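Local coordinates for kelch domain-containing protein (Colletotrichum graminicola M1.001, PDB 5C86) that probably oxidises alcohols to aldehydes at a copper centre, as a fungal member of the AA5 family of galactose and glyoxal oxidases, at residues 134-138 / 174-178; 192-198 / 214-220; 219-225 / 239-245; 249-253 / 276-280. All blocks are in the same frame, centred on the assembly; numbering follows the deposited sequence. Where two conformers were deposited one is given.

Following the propeller from the N terminus, contact 1 joins the loop after strand 131-134 to the residues just before strand 181-183, linking one four-stranded sheet to the next. Contact 2 closes around strands 197-202 and 208-214. Its second segment runs on into the first segment of contact 3, which shares Glu219 and Asp220 with it and closes around strands 225-230 and 235-239. Contact 4 then closes strands 254-258 and 267-270 on the way to strand 282-285. None nests within another. They meet laterally: His178 reaches Tyr245, Pro194 reaches Ser221, Asp218 reaches Asn253, and Gly241 reaches Arg278.

Contact 1 (134-138 / 174-178)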
loop_
_atom_site.group_PDB
_atom_site.type_symbol
_atom_site.label_atom_id
_atom_site.label_comp_id
_atom_site.label_asym_id
_atom_site.label_seq_id
_atom_site.Cartn_x
_atom_site.Cartn_y
_atom_site.Cartn_z
ATOM N N ILE A 134 12.046 9.658 1.472
ATOM C CA ILE A 134 12.834 10.052 2.598
ATOM C C ILE A 134 13.277 8.824 3.367
ATOM O O ILE A 134 12.597 7.794 3.398
ATOM C CB ILE A 134 12.097 11.083 3.488
ATOM C CG1 ILE A 134 13.073 11.808 4.471
ATOM C CG2 ILE A 134 10.918 10.435 4.253
ATOM C CD1 ILE A 134 12.487 13.013 5.125
ATOM N N GLY A 135 14.430 8.972 4.017
ATOM C CA GLY A 135 15.047 7.842 4.709
ATOM C C GLY A 135 15.586 6.723 3.883
ATOM O O GLY A 135 15.814 6.824 2.674
ATOM N N GLY A 136 15.814 5.600 4.542
ATOM C CA GLY A 136 16.151 4.363 3.875
ATOM C C GLY A 136 17.664 4.111 4.021
ATOM O O GLY A 136 18.424 4.490 3.118
ATOM N N SER A 137 18.035 3.313 5.021
ATOM C CA SER A 137 19.464 2.996 5.239
ATOM C C SER A 137 19.856 1.559 5.102
ATOM O O SER A 137 20.952 1.119 5.570
ATOM C CB SER A 137 19.910 3.674 6.543
ATOM O OG SER A 137 19.213 3.217 7.683
ATOM N N PHE A 138 19.046 0.773 4.414
ATOM C CA PHE A 138 19.437 -0.583 4.034
ATOM C C PHE A 138 20.655 -0.535 3.132
ATOM O O PHE A 138 21.527 -1.427 3.229
ATOM C CB PHE A 138 18.307 -1.303 3.377
ATOM C CG PHE A 138 18.682 -2.561 2.676
ATOM C CD1 PHE A 138 18.882 -3.735 3.370
ATOM C CD2 PHE A 138 18.831 -2.561 1.326
ATOM C CE1 PHE A 138 19.216 -4.919 2.668
ATOM C CE2 PHE A 138 19.217 -3.691 0.648
ATOM C CZ PHE A 138 19.423 -4.868 1.332
ATOM N N PHE A 174 18.099 0.524 10.997
ATOM C CA PHE A 174 17.381 1.292 9.967
ATOM C C PHE A 174 16.350 2.235 10.596
ATOM O O PHE A 174 15.170 2.226 10.181
ATOM C CB PHE A 174 16.706 0.332 8.985
ATOM C CG PHE A 174 17.645 -0.761 8.467
ATOM C CD1 PHE A 174 18.892 -0.444 7.993
ATOM C CD2 PHE A 174 17.255 -2.072 8.511
ATOM C CE1 PHE A 174 19.747 -1.473 7.544
ATOM C CE2 PHE A 174 18.062 -3.081 8.013
ATOM C CZ PHE A 174 19.300 -2.770 7.539
ATOM N N PRO A 175 16.718 3.035 11.620
ATOM C CA PRO A 175 15.733 3.806 12.314
ATOM C C PRO A 175 15.058 4.965 11.512
ATOM O O PRO A 175 14.054 5.560 12.010
ATOM C CB PRO A 175 16.499 4.328 13.568
ATOM C CG PRO A 175 17.877 4.536 13.009
ATOM C CD PRO A 175 18.092 3.318 12.154
ATOM N N ASP A 176 15.617 5.271 10.356
ATOM C CA ASP A 176 15.106 6.260 9.438
ATOM C C ASP A 176 14.269 5.641 8.336
ATOM O O ASP A 176 13.943 6.334 7.364
ATOM C CB ASP A 176 16.310 6.944 8.809
ATOM C CG ASP A 176 17.226 5.978 8.024
ATOM O OD1 ASP A 176 17.147 4.674 8.116
ATOM O OD2 ASP A 176 18.125 6.534 7.300
ATOM N N SER A 177 13.926 4.366 8.424
ATOM C CA SER A 177 13.395 3.644 7.251
ATOM C C SER A 177 11.892 3.317 7.440
ATOM O O SER A 177 11.352 3.390 8.589
ATOM C CB SER A 177 14.204 2.388 7.062
ATOM O OG SER A 177 15.551 2.836 6.762
ATOM N N HIS A 178 11.247 2.912 6.352
ATOM C CA HIS A 178 9.838 2.523 6.323
ATOM C C HIS A 178 8.940 3.584 6.974
ATOM O O HIS A 178 7.984 3.235 7.679
ATOM C CB HIS A 178 9.594 1.162 6.961
ATOM C CG HIS A 178 10.507 0.089 6.488
ATOM N ND1 HIS A 178 10.830 -0.144 5.182
ATOM C CD2 HIS A 178 11.182 -0.812 7.216
ATOM C CE1 HIS A 178 11.594 -1.213 5.113
ATOM N NE2 HIS A 178 11.880 -1.604 6.337
HETATM O O HOH W 1 11.644 6.076 5.578
#
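Ser137 meets Asp176 through a short hydrogen bond, Ser137 OG to Asp176 OD1 at 2.6 Å, and around it lies the tightly packed part of this contact. Ser177 OG gives a second bond to the same oxygen and comes from the opposite face of the carboxylate, 48° out of its plane, whereas Ser137 OG arrives on the syn side and closer to that plane. Ser177 OG in turn accepts from Ser137 N at 3.1 Å, so a small closed network fixes both hydroxyls and the carboxylate. With OG beside the backbone N (chi1 -64°), Ser177 can serve both partners. Gly135 also fits closely against the other segment: its CA makes a CA-H...O contact with Asp176 O at 3.2 Å, where a side chain would have no room.

The polar flank toward Ile134 is looser. Gly136 N bonds Asp176 O only weakly, and one water bridges Ile134 O and Asp176 O. The opposite flank is apolar and partly exposed: Phe174 CE1 lies 3.6 Å from Phe138 CA, but the rings stay wider apart, Phe174 CZ approaching the edge of the Phe138 ring at 4.3 Å from CD1.

The glycines follow strand 131-134, as in kelch motifs, and the turn Phe174-Ser177 precedes strand 181-183 of the next sheet. Phe138 stacks on Tyr120, a copper ligand of this enzyme although no copper is bound here, just ahead of strand 122-125, and Phe174 meets Tyr120 edge-to-face.

Contact 2 (192-198 / 214-220)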
loop_
_atom_site.group_PDB
_atom_site.type_symbol
_atom_site.label_atom_id
_atom_site.label_comp_id
_atom_site.label_asym_id
_atom_site.label_seq_id
_atom_site.Cartn_x
_atom_site.Cartn_y
_atom_site.Cartn_z
ATOM N N ALA A 192 3.555 9.788 9.673
ATOM C CA ALA A 192 2.719 9.358 10.751
ATOM C C ALA A 192 3.351 8.426 11.766
ATOM O O ALA A 192 2.781 8.130 12.797
ATOM C CB ALA A 192 1.392 8.794 10.198
ATOM N N GLY A 193 4.556 8.018 11.421
ATOM C CA GLY A 193 5.282 7.022 12.180
ATOM C C GLY A 193 6.381 6.487 11.298
ATOM O O GLY A 193 6.629 7.035 10.245
ATOM N N PRO A 194 7.052 5.403 11.705
ATOM C CA PRO A 194 6.845 4.632 12.926
ATOM C C PRO A 194 7.278 5.282 14.210
ATOM O O PRO A 194 6.832 4.927 15.272
ATOM C CB PRO A 194 7.720 3.349 12.697
ATOM C CG PRO A 194 8.793 3.851 11.765
ATOM C CD PRO A 194 8.042 4.769 10.829
ATOM N N SER A 195 8.197 6.238 14.104
ATOM C CA SER A 195 8.542 7.002 15.344
ATOM C C SER A 195 7.238 7.521 15.955
ATOM O O SER A 195 6.323 7.921 15.259
ATOM C CB SER A 195 9.368 8.211 14.959
ATOM O OG SER A 195 9.657 9.000 16.115
ATOM N N LYS A 196 7.215 7.638 17.267
ATOM C CA LYS A 196 6.113 8.196 17.973
ATOM C C LYS A 196 5.995 9.693 17.710
ATOM O O LYS A 196 4.903 10.242 17.924
ATOM C CB LYS A 196 6.208 7.929 19.510
ATOM C CG LYS A 196 7.372 8.587 20.172
ATOM C CD LYS A 196 7.543 7.903 21.528
ATOM C CE LYS A 196 8.686 8.402 22.329
ATOM N NZ LYS A 196 8.852 7.396 23.449
ATOM N N LYS A 197 7.049 10.347 17.253
ATOM C CA LYS A 197 7.035 11.736 16.820
ATOM C C LYS A 197 6.628 11.828 15.358
ATOM O O LYS A 197 7.374 11.370 14.476
ATOM C CB LYS A 197 8.416 12.352 16.961
ATOM C CG LYS A 197 8.777 12.532 18.423
ATOM C CD LYS A 197 10.185 13.055 18.597
ATOM C CE LYS A 197 11.246 11.990 18.556
ATOM N NZ LYS A 197 12.436 12.424 17.750
ATOM N N MET A 198 5.423 12.372 15.112
ATOM C CA MET A 198 4.939 12.601 13.753
ATOM C C MET A 198 5.347 13.981 13.254
ATOM O O MET A 198 5.425 14.913 14.058
ATOM C CB MET A 198 3.418 12.492 13.722
ATOM C CG MET A 198 2.884 11.241 14.410
ATOM S SD MET A 198 1.123 10.945 14.198
ATOM C CE MET A 198 0.403 12.293 15.129
ATOM N N LEU A 214 2.888 14.050 18.886
ATOM C CA LEU A 214 3.069 12.647 19.224
ATOM C C LEU A 214 1.891 11.828 18.788
ATOM O O LEU A 214 0.717 12.263 18.821
ATOM C CB LEU A 214 3.245 12.424 20.703
ATOM C CG LEU A 214 4.513 13.008 21.299
ATOM C CD1 LEU A 214 4.455 12.915 22.819
ATOM C CD2 LEU A 214 5.731 12.278 20.774
ATOM N N ARG A 215 2.168 10.554 18.457
ATOM C CA ARG A 215 1.108 9.617 18.183
ATOM C C ARG A 215 0.493 9.107 19.480
ATOM O O ARG A 215 0.722 8.008 19.958
ATOM C CB ARG A 215 1.604 8.460 17.275
ATOM C CG ARG A 215 0.487 7.575 16.768
ATOM C CD ARG A 215 0.889 6.521 15.700
ATOM N NE ARG A 215 1.986 5.704 16.183
ATOM C CZ ARG A 215 3.282 5.969 16.006
ATOM N NH1 ARG A 215 3.704 6.835 15.137
ATOM N NH2 ARG A 215 4.180 5.269 16.690
ATOM N N GLY A 216 -0.280 9.984 20.114
ATOM C CA GLY A 216 -0.845 9.636 21.430
ATOM C C GLY A 216 0.194 9.237 22.440
ATOM O O GLY A 216 1.219 9.888 22.514
ATOM N N THR A 217 -0.070 8.174 23.192
ATOM C CA THR A 217 0.927 7.623 24.082
ATOM C C THR A 217 1.612 6.409 23.468
ATOM O O THR A 217 2.213 5.629 24.154
ATOM C CB THR A 217 0.281 7.128 25.398
ATOM O OG1 THR A 217 -0.769 6.177 25.075
ATOM C CG2 THR A 217 -0.235 8.358 26.123
ATOM N N ASP A 218 1.519 6.238 22.147
ATOM C CA ASP A 218 2.223 5.091 21.507
ATOM C C ASP A 218 3.720 5.222 21.625
ATOM O O ASP A 218 4.314 6.343 21.798
ATOM C CB ASP A 218 1.823 5.027 20.014
ATOM C CG ASP A 218 1.998 3.650 19.379
ATOM O OD1 ASP A 218 2.111 2.643 20.124
ATOM O OD2 ASP A 218 1.988 3.598 18.088
ATOM N N GLU A 219 4.350 4.070 21.569
ATOM C CA GLU A 219 5.805 3.978 21.466
ATOM C C GLU A 219 6.232 3.956 19.977
ATOM O O GLU A 219 5.424 3.790 19.078
ATOM C CB GLU A 219 6.353 2.729 22.192
ATOM C CG GLU A 219 6.127 2.607 23.714
ATOM C CD GLU A 219 6.522 3.844 24.498
ATOM O OE1 GLU A 219 7.490 4.575 24.135
ATOM O OE2 GLU A 219 5.837 4.104 25.504
ATOM N N ASP A 220 7.509 4.076 19.733
ATOM C CA ASP A 220 8.046 3.868 18.405
ATOM C C ASP A 220 7.605 2.454 17.903
ATOM O O ASP A 220 7.528 1.473 18.674
ATOM C CB ASP A 220 9.542 3.855 18.459
ATOM C CG ASP A 220 10.141 5.234 18.706
ATOM O OD1 ASP A 220 9.477 6.285 18.575
ATOM O OD2 ASP A 220 11.379 5.272 18.938
HETATM O O HOH W 2 11.047 8.468 18.548
#
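The guanidinium of Arg215 is used at its edges: the carbonyl oxygens of Ala192, Pro194 and Ser195 ring it from the other segment, and Asp218 closes the remaining side. Arg215 NH1 serves two of them, Ala192 O on a lone pair at 2.8 Å and Ser195 O at an equal 2.8 Å from above its carbonyl plane. Arg215 NH2 reaches Pro194 O at 3.0 Å, the oxygen lying 26° out of the guanidinium plane. Asp218 OD2, by contrast, lies almost in that plane and is gripped side-on by Arg215 NE (2.8 Å) and NH2 together. A bend at chi3 (54°) turns the otherwise extended chain so that its head sits in the loop that carries the cis Gly193-Pro194 peptide, bonding carbonyls before and after it. Five bonds thus hold a buried charge and fix its rotation, and the carboxylate probably balances it.

A second flat group, the carboxylate of Asp220, takes Lys196 N on the anti side of OD1 at 2.9 Å, and a water joins this oxygen to Ser195 OG. Nearer solvent, Lys196 NZ and Glu219 OE1 form only a weak salt bridge.

Arg215 N to Lys196 O (2.8 Å) continues the pairing of strands 197-202 and 208-214, while Ala192, Met198 and Arg215 pack on Leu257 of strand 254-258 in the neighbouring sheet.

Contact 3 (219-225 / 239-245); sequences EDSMCGV and YGGGKGY
Glu219 CB rests on Lys243 CG, the first touch along this segment. At Asp220, whose OD1 is taken by Lys196 N, a water links OD2 to Lys243 O, and Lys243 CA leans on Asp220 O. Ser221 presses CB against Gly240 O at 3.2 Å. A reciprocal backbone pair follows, Met222 N to Gly242 O at 2.8 Å and Gly242 N to Met222 O at 3.1 Å. Met222 CG, anti to the backbone N (chi1 180°), lies 3.7 Å from Tyr245 CD2, and the bends at chi2 and chi3 bring SD obliquely to the ring as a Met-aromatic contact. Cys223 SG sits over one face of that same ring, offset toward the rim, 4.5 Å from its centroid and 23° off the normal. The two sulfurs therefore pack Tyr245, whose hydroxyl bonds Tyr334 and His178. Cys223 and Gly224 complete a type II turn from Ser221, and Gly224 CA reaches Tyr239 O at 3.3 Å. Val225 resumes regular pairing with Tyr239 through two backbone bonds.

Three glycines directly after strand 235-239 recall the diglycine of kelch propeller blades; the segment ends at Tyr245, close to Tyr120 and His423, which bind copper in this protein but carry none here.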
loop_
_atom_site.group_PDB
_atom_site.type_symbol
_atom_site.label_atom_id
_atom_site.label_comp_id
_atom_site.label_asym_id
_atom_site.label_seq_id
_atom_site.Cartn_x
_atom_site.Cartn_y
_atom_site.Cartn_z
ATOM N N GLU A 219 4.350 4.070 21.569
ATOM C CA GLU A 219 5.805 3.978 21.466
ATOM C C GLU A 219 6.232 3.956 19.977
ATOM O O GLU A 219 5.424 3.790 19.078
ATOM C CB GLU A 219 6.353 2.729 22.192
ATOM C CG GLU A 219 6.127 2.607 23.714
ATOM C CD GLU A 219 6.522 3.844 24.498
ATOM O OE1 GLU A 219 7.490 4.575 24.135
ATOM O OE2 GLU A 219 5.837 4.104 25.504
ATOM N N ASP A 220 7.509 4.076 19.733
ATOM C CA ASP A 220 8.046 3.868 18.405
ATOM C C ASP A 220 7.605 2.454 17.903
ATOM O O ASP A 220 7.528 1.473 18.674
ATOM C CB ASP A 220 9.542 3.855 18.459
ATOM C CG ASP A 220 10.141 5.234 18.706
ATOM O OD1 ASP A 220 9.477 6.285 18.575
ATOM O OD2 ASP A 220 11.379 5.272 18.938
ATOM N N SER A 221 7.249 2.383 16.588
ATOM C CA SER A 221 6.482 1.238 16.089
ATOM C C SER A 221 6.979 0.865 14.695
ATOM O O SER A 221 6.217 0.779 13.735
ATOM C CB SER A 221 5.006 1.654 15.986
ATOM O OG SER A 221 4.408 1.823 17.257
ATOM N N MET A 222 8.238 0.446 14.619
ATOM C CA MET A 222 8.830 0.069 13.362
ATOM C C MET A 222 8.106 -1.148 12.812
ATOM O O MET A 222 7.857 -2.084 13.561
ATOM C CB MET A 222 10.291 -0.268 13.553
ATOM C CG MET A 222 11.021 -0.694 12.265
ATOM S SD MET A 222 10.995 0.487 10.903
ATOM C CE MET A 222 12.035 1.785 11.519
ATOM N N CYS A 223 7.773 -1.089 11.524
ATOM C CA CYS A 223 7.062 -2.153 10.817
ATOM C C CYS A 223 5.740 -2.473 11.442
ATOM O O CYS A 223 5.248 -3.601 11.354
ATOM C CB CYS A 223 7.919 -3.390 10.614
ATOM S SG CYS A 223 9.397 -2.957 9.599
ATOM N N GLY A 224 5.164 -1.431 12.099
ATOM C CA GLY A 224 3.712 -1.293 12.257
ATOM C C GLY A 224 3.149 -0.955 10.904
ATOM O O GLY A 224 3.894 -0.798 9.944
ATOM N N VAL A 225 1.837 -0.920 10.797
ATOM C CA VAL A 225 1.142 -0.667 9.538
ATOM C C VAL A 225 0.225 0.523 9.679
ATOM O O VAL A 225 -0.251 0.861 10.790
ATOM C CB VAL A 225 0.384 -1.887 9.064
ATOM C CG1 VAL A 225 1.324 -2.993 8.665
ATOM C CG2 VAL A 225 -0.596 -2.406 10.073
ATOM N N TYR A 239 -1.423 0.503 13.379
ATOM C CA TYR A 239 -1.467 -0.713 14.184
ATOM C C TYR A 239 -0.068 -1.259 14.400
ATOM O O TYR A 239 0.662 -1.461 13.447
ATOM C CB TYR A 239 -2.299 -1.838 13.514
ATOM C CG TYR A 239 -2.557 -3.017 14.426
ATOM C CD1 TYR A 239 -3.560 -2.911 15.364
ATOM C CD2 TYR A 239 -1.799 -4.145 14.409
ATOM C CE1 TYR A 239 -3.831 -3.911 16.253
ATOM C CE2 TYR A 239 -2.042 -5.174 15.297
ATOM C CZ TYR A 239 -3.105 -5.043 16.184
ATOM O OH TYR A 239 -3.418 -6.068 17.087
ATOM N N GLY A 240 0.200 -1.671 15.625
ATOM C CA GLY A 240 1.325 -2.557 15.911
ATOM C C GLY A 240 2.700 -1.974 15.732
ATOM O O GLY A 240 2.917 -0.769 15.809
ATOM N N GLY A 241 3.640 -2.874 15.399
ATOM C CA GLY A 241 5.036 -2.474 15.301
ATOM C C GLY A 241 5.827 -2.656 16.602
ATOM O O GLY A 241 5.307 -3.007 17.658
ATOM N N GLY A 242 7.092 -2.344 16.527
ATOM C CA GLY A 242 7.998 -2.545 17.663
ATOM C C GLY A 242 8.914 -1.374 17.924
ATOM O O GLY A 242 9.254 -0.586 17.034
ATOM N N LYS A 243 9.470 -1.298 19.155
ATOM C CA LYS A 243 10.381 -0.189 19.513
ATOM C C LYS A 243 11.717 -0.213 18.818
ATOM O O LYS A 243 12.429 0.764 18.805
ATOM C CB LYS A 243 10.609 -0.161 21.026
ATOM C CG LYS A 243 9.465 0.252 21.857
ATOM C CD LYS A 243 9.881 0.260 23.356
ATOM C CE LYS A 243 9.746 -1.105 23.975
ATOM N NZ LYS A 243 10.316 -1.041 25.357
ATOM N N GLY A 244 12.020 -1.304 18.126
ATOM C CA GLY A 244 13.117 -1.417 17.225
ATOM C C GLY A 244 12.785 -2.314 16.071
ATOM O O GLY A 244 11.822 -3.059 16.142
ATOM N N TYR A 245 13.633 -2.284 15.071
ATOM C CA TYR A 245 13.449 -3.155 13.882
ATOM C C TYR A 245 13.371 -4.616 14.263
ATOM O O TYR A 245 12.577 -5.394 13.725
ATOM C CB TYR A 245 14.542 -2.877 12.846
ATOM C CG TYR A 245 14.181 -3.147 11.414
ATOM C CD1 TYR A 245 14.072 -4.441 10.889
ATOM C CD2 TYR A 245 13.940 -2.120 10.566
ATOM C CE1 TYR A 245 13.670 -4.628 9.563
ATOM C CE2 TYR A 245 13.586 -2.278 9.265
ATOM C CZ TYR A 245 13.427 -3.528 8.740
ATOM O OH TYR A 245 13.063 -3.745 7.444
HETATM O O HOH W 3 12.738 3.114 19.628
#

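Contact 4 (249-253 / 276-280); sequences DSTSN and YNRGF
Two propeller loops meet where the approach to strand 254-258 runs beside the connection from strand 267-270 into the next sheet: Ser250 and Thr251 face Asn277 and Arg278, with the chains running 141° apart. Asn277 sends ND2 to Ser250 O at 3.0 Å, a fairly straight bond (160° at the hydrogen). That oxygen lies near the amide plane, although ND2 stands above the carbonyl plane of Ser250. The side chain gets there because CG is tucked between the backbone N and the carbonyl carbon (chi1 54°). One residue on, Arg278 N bonds Thr251 O at 3.0 Å, and Asn277 CA also leans on that oxygen at 3.2 Å. Ser250 CB is wedged against Gly279 N at 3.3 Å, while its OG turns to Met297 O. Ser252 CB lies beside Asn277 CB at 4.1 Å. Beyond them, Thr251 OG1 accepts Asn253 N in an ST turn.

A water accepts from Asn277 ND2 and reaches Asp249 OD1 weakly, and Gln298 NE2 donates to Asn277 OD1. With both ends of its amide engaged, Asn277 is fixed in rotation, and a pair of backbone carbonyls, each receiving a donor from the facing loop, joins the two segments without any salt bridge between them.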
loop_
_atom_site.group_PDB
_atom_site.type_symbol
_atom_site.label_atom_id
_atom_site.label_comp_id
_atom_site.label_asym_id
_atom_site.label_seq_id
_atom_site.Cartn_x
_atom_site.Cartn_y
_atom_site.Cartn_z
ATOM N N ASP A 249 9.251 -7.193 21.475
ATOM C CA ASP A 249 7.888 -7.722 21.207
ATOM C C ASP A 249 7.136 -6.621 20.489
ATOM O O ASP A 249 7.210 -5.469 20.906
ATOM C CB ASP A 249 7.122 -8.099 22.472
ATOM C CG ASP A 249 7.602 -9.418 23.048
ATOM O OD1 ASP A 249 7.727 -10.427 22.299
ATOM O OD2 ASP A 249 7.805 -9.466 24.246
ATOM N N SER A 250 6.465 -6.976 19.402
ATOM C CA SER A 250 5.585 -6.017 18.739
ATOM C C SER A 250 4.406 -5.747 19.679
ATOM O O SER A 250 4.153 -6.429 20.670
ATOM C CB SER A 250 5.104 -6.612 17.450
ATOM O OG SER A 250 4.362 -7.810 17.634
ATOM N N THR A 251 3.640 -4.744 19.316
ATOM C CA THR A 251 2.405 -4.421 20.053
ATOM C C THR A 251 1.142 -4.711 19.275
ATOM O O THR A 251 1.179 -5.019 18.075
ATOM C CB THR A 251 2.333 -2.943 20.439
ATOM O OG1 THR A 251 1.900 -2.144 19.318
ATOM C CG2 THR A 251 3.595 -2.449 21.002
ATOM N N SER A 252 0.016 -4.589 19.982
ATOM C CA SER A 252 -1.275 -4.689 19.423
ATOM C C SER A 252 -1.951 -3.311 19.528
ATOM O O SER A 252 -3.189 -3.235 19.494
ATOM C CB SER A 252 -2.123 -5.797 20.088
ATOM O OG SER A 252 -2.126 -5.610 21.520
ATOM N N ASN A 253 -1.169 -2.252 19.652
ATOM C CA ASN A 253 -1.737 -0.918 19.798
ATOM C C ASN A 253 -2.386 -0.478 18.496
ATOM O O ASN A 253 -1.893 -0.701 17.397
ATOM C CB ASN A 253 -0.693 0.111 20.195
ATOM C CG ASN A 253 -0.122 -0.102 21.585
ATOM O OD1 ASN A 253 -0.640 -0.850 22.403
ATOM N ND2 ASN A 253 0.906 0.591 21.852
ATOM N N TYR A 276 -4.077 -9.626 18.580
ATOM C CA TYR A 276 -2.772 -10.190 18.243
ATOM C C TYR A 276 -1.764 -9.107 18.006
ATOM O O TYR A 276 -1.953 -8.270 17.088
ATOM C CB TYR A 276 -2.943 -11.076 17.026
ATOM C CG TYR A 276 -3.907 -12.202 17.211
ATOM C CD1 TYR A 276 -3.602 -13.271 18.082
ATOM C CD2 TYR A 276 -5.125 -12.247 16.520
ATOM C CE1 TYR A 276 -4.505 -14.288 18.268
ATOM C CE2 TYR A 276 -6.002 -13.259 16.705
ATOM C CZ TYR A 276 -5.676 -14.278 17.571
ATOM O OH TYR A 276 -6.600 -15.312 17.769
ATOM N N ASN A 277 -0.698 -9.087 18.776
ATOM C CA ASN A 277 0.413 -8.137 18.539
ATOM C C ASN A 277 1.200 -8.532 17.284
ATOM O O ASN A 277 1.405 -9.725 17.007
ATOM C CB ASN A 277 1.314 -8.004 19.710
ATOM C CG ASN A 277 1.873 -9.339 20.218
ATOM O OD1 ASN A 277 1.183 -10.350 20.278
ATOM N ND2 ASN A 277 3.155 -9.308 20.598
ATOM N N ARG A 278 1.459 -7.549 16.425
ATOM C CA ARG A 278 2.081 -7.819 15.121
ATOM C C ARG A 278 3.163 -6.872 14.752
ATOM O O ARG A 278 2.966 -5.626 14.758
ATOM C CB ARG A 278 1.053 -7.700 13.987
ATOM C CG ARG A 278 -0.153 -8.638 14.146
ATOM C CD ARG A 278 -1.198 -8.368 13.060
ATOM N NE ARG A 278 -2.519 -8.888 13.396
ATOM C CZ ARG A 278 -2.981 -10.097 13.117
ATOM N NH1 ARG A 278 -2.255 -10.942 12.433
ATOM N NH2 ARG A 278 -4.197 -10.443 13.517
ATOM N N GLY A 279 4.316 -7.420 14.338
ATOM C CA GLY A 279 5.374 -6.719 13.618
ATOM C C GLY A 279 5.590 -7.425 12.288
ATOM O O GLY A 279 5.562 -8.668 12.207
ATOM N N PHE A 280 5.713 -6.622 11.243
ATOM C CA PHE A 280 5.854 -7.154 9.850
ATOM C C PHE A 280 4.538 -7.644 9.253
ATOM O O PHE A 280 4.541 -8.330 8.218
ATOM C CB PHE A 280 6.969 -8.241 9.659
ATOM C CG PHE A 280 8.291 -7.896 10.291
ATOM C CD1 PHE A 280 8.931 -6.680 10.083
ATOM C CD2 PHE A 280 8.899 -8.803 11.174
ATOM C CE1 PHE A 280 10.123 -6.369 10.723
ATOM C CE2 PHE A 280 10.108 -8.469 11.800
ATOM C CZ PHE A 280 10.676 -7.236 11.602
HETATM O O HOH W 4 4.519 -11.103 22.597
#